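Local coordinates for ColD (Escherichia coli, PDB 3GR9), which removes, in its native form, the C3'-hydroxyl of GDP-4-keto-6-deoxy-D-mannose on the route to the O-antigen sugar L-colitose, at residues 33-38 against 257-262; 52-57 against 251-256. The protein carries 2 engineered substitutions. All blocks are in the same frame, centred on the assembly; numbering follows the deposited sequence.

Interaction 1 (33-38 against 257-262)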
loop_
_atom_site.group_PDB
_atom_site.type_symbol
_atom_site.label_atom_id
_atom_site.label_comp_id
_atom_site.label_asym_id
_atom_site.label_seq_id
_atom_site.Cartn_x
_atom_site.Cartn_y
_atom_site.Cartn_z
ATOM N N GLY B 33 7.953 12.599 -6.407
ATOM C CA GLY B 33 8.143 13.978 -6.876
ATOM C C GLY B 33 8.296 14.275 -8.375
ATOM O O GLY B 33 7.427 13.944 -9.218
ATOM N N GLU B 34 9.387 14.946 -8.716
ATOM C CA GLU B 34 9.620 15.332 -10.106
ATOM C C GLU B 34 9.529 14.143 -11.036
ATOM O O GLU B 34 8.794 14.170 -12.029
ATOM C CB GLU B 34 11.023 15.886 -10.227
ATOM C CG GLU B 34 11.165 17.370 -10.061
ATOM C CD GLU B 34 12.311 17.893 -10.917
ATOM O OE1 GLU B 34 13.410 17.288 -10.877
ATOM O OE2 GLU B 34 12.098 18.876 -11.664
ATOM N N TYR B 35 10.303 13.111 -10.706
ATOM C CA TYR B 35 10.376 11.891 -11.501
ATOM C C TYR B 35 9.054 11.233 -11.685
ATOM O O TYR B 35 8.690 10.745 -12.766
ATOM C CB TYR B 35 11.379 10.907 -10.906
ATOM C CG TYR B 35 12.738 11.371 -11.324
ATOM C CD1 TYR B 35 12.964 11.711 -12.652
ATOM C CD2 TYR B 35 13.713 11.673 -10.391
ATOM C CE1 TYR B 35 14.160 12.267 -13.051
ATOM C CE2 TYR B 35 14.928 12.200 -10.784
ATOM C CZ TYR B 35 15.138 12.505 -12.109
ATOM O OH TYR B 35 16.339 13.026 -12.526
ATOM N N VAL B 36 8.322 11.196 -10.596
ATOM C CA VAL B 36 7.037 10.560 -10.737
ATOM C C VAL B 36 6.232 11.322 -11.771
ATOM O O VAL B 36 5.971 10.852 -12.895
ATOM C CB VAL B 36 6.369 10.377 -9.378
ATOM C CG1 VAL B 36 5.004 9.663 -9.463
ATOM C CG2 VAL B 36 7.269 9.546 -8.558
ATOM N N LYS B 37 5.972 12.575 -11.432
ATOM C CA LYS B 37 5.186 13.421 -12.304
ATOM C C LYS B 37 5.560 13.172 -13.750
ATOM O O LYS B 37 4.705 12.951 -14.618
ATOM C CB LYS B 37 5.481 14.873 -12.005
ATOM C CG LYS B 37 4.288 15.766 -12.188
ATOM C CD LYS B 37 4.713 17.154 -11.800
ATOM C CE LYS B 37 4.675 17.312 -10.283
ATOM N NZ LYS B 37 5.926 16.838 -9.613
ATOM N N GLN B 38 6.852 13.243 -14.066
ATOM C CA GLN B 38 7.178 13.054 -15.478
ATOM C C GLN B 38 6.764 11.675 -15.975
ATOM O O GLN B 38 6.081 11.522 -17.004
ATOM C CB GLN B 38 8.649 13.374 -15.768
ATOM C CG GLN B 38 9.050 13.493 -17.285
ATOM C CD GLN B 38 7.965 14.072 -18.225
ATOM O OE1 GLN B 38 7.682 15.273 -18.211
ATOM N NE2 GLN B 38 7.391 13.215 -19.069
ATOM N N SER B 257 11.455 4.772 -8.509
ATOM C CA SER B 257 10.680 3.994 -9.444
ATOM C C SER B 257 10.309 4.881 -10.616
ATOM O O SER B 257 10.451 4.478 -11.767
ATOM C CB SER B 257 9.493 3.342 -8.714
ATOM O OG SER B 257 9.931 2.657 -7.524
ATOM N N GLY B 258 9.923 6.117 -10.314
ATOM C CA GLY B 258 9.513 7.097 -11.319
ATOM C C GLY B 258 10.658 7.220 -12.279
ATOM O O GLY B 258 10.501 6.987 -13.468
ATOM N N ALA B 259 11.839 7.533 -11.763
ATOM C CA ALA B 259 12.975 7.645 -12.653
ATOM C C ALA B 259 13.275 6.359 -13.445
ATOM O O ALA B 259 13.677 6.424 -14.600
ATOM C CB ALA B 259 14.195 8.131 -11.905
ATOM N N ILE B 260 13.103 5.186 -12.842
ATOM C CA ILE B 260 13.393 3.956 -13.586
ATOM C C ILE B 260 12.375 3.712 -14.668
ATOM O O ILE B 260 12.751 3.321 -15.787
ATOM C CB ILE B 260 13.549 2.733 -12.725
ATOM C CG1 ILE B 260 14.446 3.064 -11.533
ATOM C CG2 ILE B 260 14.216 1.651 -13.523
ATOM C CD1 ILE B 260 14.104 2.207 -10.267
ATOM N N GLY B 261 11.113 4.015 -14.338
ATOM C CA GLY B 261 9.979 3.919 -15.264
ATOM C C GLY B 261 10.182 4.681 -16.593
ATOM O O GLY B 261 9.948 4.113 -17.653
ATOM N N ILE B 262 10.626 5.945 -16.499
ATOM C CA ILE B 262 10.901 6.828 -17.637
ATOM C C ILE B 262 11.785 6.110 -18.634
ATOM O O ILE B 262 11.599 6.190 -19.855
ATOM C CB ILE B 262 11.704 8.085 -17.211
ATOM C CG1 ILE B 262 10.806 9.163 -16.615
ATOM C CG2 ILE B 262 12.472 8.646 -18.406
ATOM C CD1 ILE B 262 10.791 9.184 -15.096
#
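With chi1 at -79°, Y35 sets its CG opposite its own carbonyl carbon and beside its backbone N, which lays one face of the phenol ring over the methyl group of A259. This is a helix-helix packing contact in the aminotransferase-like fold of the DegT/DnrJ/EryC1 family: the first turn of helix 34-47 meets the early part of helix 255-286, the two short segments running in broadly the same direction with a crossing angle of 40° and their axes 7.5 Å apart. So close an approach is possible because G258 presents only backbone, its CA lying 4.3 Å from the CA of V36. V36 directs its CB away from helix 255-286 and packs on M54 of strand 51-55.

Among side chains, Y35 meets A259 and I262. The tyrosine ring receives a CH-pi contact from A259, whose CB sits 3.8 Å from the Y35 ring centroid and 19° from the ring normal, displaced toward the rim on the CG side. I262 approaches the same ring obliquely, but the position of its CD1 is doubtful in the model. No hydrogen bond links the segments, so the interface depends on shape and apolar contact. V24 of helix 15-27 touches both Y35 and A259, tying a third helix to this cluster, while I260 turns its side chain elsewhere, onto E17 and I21 of that helix. At the root of the tyrosine the packing reaches the neighbouring backbone itself: Y35 CB lies 3.5 Å from A259 N and 4.0 Å from G258 C.

Interaction 2 (52-57 against 251-256). With AKG (2-oxoglutaric acid), chain I.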
loop_
_atom_site.group_PDB
_atom_site.type_symbol
_atom_site.label_atom_id
_atom_site.label_comp_id
_atom_site.label_asym_id
_atom_site.label_seq_id
_atom_site.Cartn_x
_atom_site.Cartn_y
_atom_site.Cartn_z
ATOM N N ALA B 52 -2.661 9.572 -16.031
ATOM C CA ALA B 52 -2.028 8.380 -15.478
ATOM C C ALA B 52 -1.655 8.710 -14.043
ATOM O O ALA B 52 -1.328 9.851 -13.705
ATOM C CB ALA B 52 -0.791 8.077 -16.224
ATOM N N VAL B 53 -1.709 7.713 -13.177
ATOM C CA VAL B 53 -1.323 7.957 -11.804
ATOM C C VAL B 53 -0.438 6.851 -11.304
ATOM O O VAL B 53 -0.779 5.686 -11.429
ATOM C CB VAL B 53 -2.501 8.100 -10.854
ATOM C CG1 VAL B 53 -2.026 7.764 -9.442
ATOM C CG2 VAL B 53 -3.044 9.525 -10.919
ATOM N N MET B 54 0.705 7.220 -10.737
ATOM C CA MET B 54 1.597 6.189 -10.262
ATOM C C MET B 54 1.441 5.884 -8.778
ATOM O O MET B 54 1.235 6.817 -7.980
ATOM C CB MET B 54 3.049 6.406 -10.694
ATOM C CG MET B 54 3.891 5.189 -10.268
ATOM S SD MET B 54 5.611 5.563 -10.455
ATOM C CE MET B 54 6.292 3.786 -10.470
ATOM N N VAL B 55 1.475 4.579 -8.464
ATOM C CA VAL B 55 1.312 4.045 -7.114
ATOM C C VAL B 55 2.343 2.983 -6.810
ATOM O O VAL B 55 3.078 2.526 -7.700
ATOM C CB VAL B 55 -0.074 3.323 -6.908
ATOM C CG1 VAL B 55 -1.149 4.325 -6.636
ATOM C CG2 VAL B 55 -0.494 2.274 -8.045
ATOM N N SER B 56 2.314 2.525 -5.559
ATOM C CA SER B 56 3.245 1.511 -5.077
ATOM C C SER B 56 3.238 0.147 -5.782
ATOM O O SER B 56 4.276 -0.536 -5.835
ATOM C CB SER B 56 3.143 1.380 -3.580
ATOM O OG SER B 56 2.015 0.594 -3.297
ATOM N N SER B 57 2.092 -0.260 -6.312
ATOM C CA SER B 57 2.037 -1.494 -7.099
ATOM C C SER B 57 0.784 -1.740 -7.989
ATOM O O SER B 57 -0.310 -1.146 -7.820
ATOM C CB SER B 57 2.381 -2.731 -6.248
ATOM O OG SER B 57 1.326 -3.052 -5.325
ATOM N N VAL B 251 -0.297 5.342 -0.606
ATOM C CA VAL B 251 0.205 4.511 -1.715
ATOM C C VAL B 251 1.179 5.050 -2.720
ATOM O O VAL B 251 1.333 4.511 -3.826
ATOM C CB VAL B 251 -0.676 3.343 -2.194
ATOM C CG1 VAL B 251 -1.187 2.574 -1.003
ATOM C CG2 VAL B 251 -1.804 3.772 -3.166
ATOM N N ARG B 252 1.842 6.113 -2.275
ATOM C CA ARG B 252 2.873 6.833 -3.017
ATOM C C ARG B 252 3.967 5.907 -3.541
ATOM O O ARG B 252 4.451 5.026 -2.827
ATOM C CB ARG B 252 3.510 7.917 -2.117
ATOM C CG ARG B 252 2.601 9.155 -1.783
ATOM C CD ARG B 252 3.449 10.226 -1.152
ATOM N NE ARG B 252 4.043 9.715 0.071
ATOM C CZ ARG B 252 3.922 10.308 1.251
ATOM N NH1 ARG B 252 3.279 11.466 1.336
ATOM N NH2 ARG B 252 4.491 9.787 2.337
ATOM N N PRO B 253 4.376 6.149 -4.788
ATOM C CA PRO B 253 5.433 5.365 -5.389
ATOM C C PRO B 253 6.643 6.154 -4.945
ATOM O O PRO B 253 6.492 7.255 -4.394
ATOM C CB PRO B 253 5.191 5.530 -6.897
ATOM C CG PRO B 253 3.787 5.948 -7.023
ATOM C CD PRO B 253 3.530 6.782 -5.817
ATOM N N LEU B 254 7.826 5.587 -5.163
ATOM C CA LEU B 254 9.061 6.261 -4.761
ATOM C C LEU B 254 9.734 6.920 -5.965
ATOM O O LEU B 254 9.825 6.319 -7.030
ATOM C CB LEU B 254 10.055 5.244 -4.177
ATOM C CG LEU B 254 9.883 4.633 -2.769
ATOM C CD1 LEU B 254 11.176 3.851 -2.443
ATOM C CD2 LEU B 254 9.747 5.772 -1.758
ATOM N N GLU B 255 10.264 8.124 -5.789
ATOM C CA GLU B 255 10.976 8.796 -6.872
ATOM C C GLU B 255 11.802 7.833 -7.741
ATOM O O GLU B 255 11.663 7.809 -8.952
ATOM C CB GLU B 255 11.824 9.935 -6.301
ATOM C CG GLU B 255 12.145 11.005 -7.305
ATOM C CD GLU B 255 10.959 11.885 -7.580
ATOM O OE1 GLU B 255 9.830 11.355 -7.778
ATOM O OE2 GLU B 255 11.174 13.121 -7.603
ATOM N N MET B 256 12.643 7.007 -7.119
ATOM C CA MET B 256 13.453 6.010 -7.852
ATOM C C MET B 256 12.630 5.241 -8.898
ATOM O O MET B 256 13.090 5.031 -10.039
ATOM C CB MET B 256 14.200 5.020 -6.925
ATOM C CG MET B 256 15.543 5.585 -6.466
ATOM S SD MET B 256 16.340 4.701 -5.127
ATOM C CE MET B 256 17.934 5.732 -4.992
HETATM C C1 AKG I . 3.373 14.540 9.435
HETATM O O1 AKG I . 3.643 15.529 8.708
HETATM O O2 AKG I . 2.987 14.707 10.620
HETATM C C2 AKG I . 3.435 13.168 8.874
HETATM O O5 AKG I . 2.971 12.256 9.524
HETATM C C3 AKG I . 4.023 12.935 7.501
HETATM C C4 AKG I . 2.965 12.402 6.527
HETATM C C5 AKG I . 3.638 11.916 5.284
HETATM O O3 AKG I . 4.060 12.825 4.370
HETATM O O4 AKG I . 3.850 10.676 5.108
#
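S56 and V251 are joined through the backbone: S56 N donates to V251 O at 2.8 Å, a bent hydrogen bond with an N-H...O angle of 139°. The same oxygen receives a CA-H...O contact from V55, with V55 CA 3.3 Å from V251 O. Next to this point the two valines lie side by side and point the same way, V55 CG1 meeting V251 CG2 at 3.6 Å. With CG anti to the backbone N (chi1 -174°) and the chain extended beyond it, M54 runs past P253 in the opposite direction, and M54 SD comes within 3.6 Å of P253 CB; the fit around P253 CG is too tight in the model to be trusted.

The CB of R252 points away from the strand, and the guanidinium presents its edge to a carboxylate of 2-oxoglutarate. R252 NH2 donates a hydrogen bond to ligand O4 at 3.0 Å and 163°, whereas the one from NH1 to ligand O3, at 3.4 Å, is weak. H217 and W219 also line this pocket. From the second subunit, E196 pairs with R252 NE, probably helping to fix the guanidinium's orientation, and R333 hydrogen-bonds to the same ligand.

Further out, R215 donates to M54 O, and S56 OG and T60 OG1 are hydrogen-bonded. S57 is the N-cap of helix 58-71, and its OG makes a weak hydrogen bond to the phosphate of the cofactor-bearing residue 190, an engineered lysine. The contact thus serves its own active site through S57 and the second subunit's through R252, a sharing characteristic of dimeric fold-type I PLP enzymes.

Overall arrangement
Interactions 1 and 2 have centres 9 Å apart and share helix 255-286: the loop leading into it lies against strand 51-55, and its following turns pack on helix 34-47. E255 joins them, its OE1 probably accepting hydrogen bonds from G33 N at 2.6 Å and V36 N at 3.2 Å, where the carboxylate meets the backbone at the start of helix 34-47. M54 CE also packs against S257 CB at 3.7 Å. Interaction 2 supplies R252 to a 2-oxoglutarate pocket and its S56 side chain is about 10 Å from another bound 2-oxoglutarate, whereas interaction 1 stands farther back: the V36 side chain is about 14 Å from the 2-oxoglutarate that R252 binds.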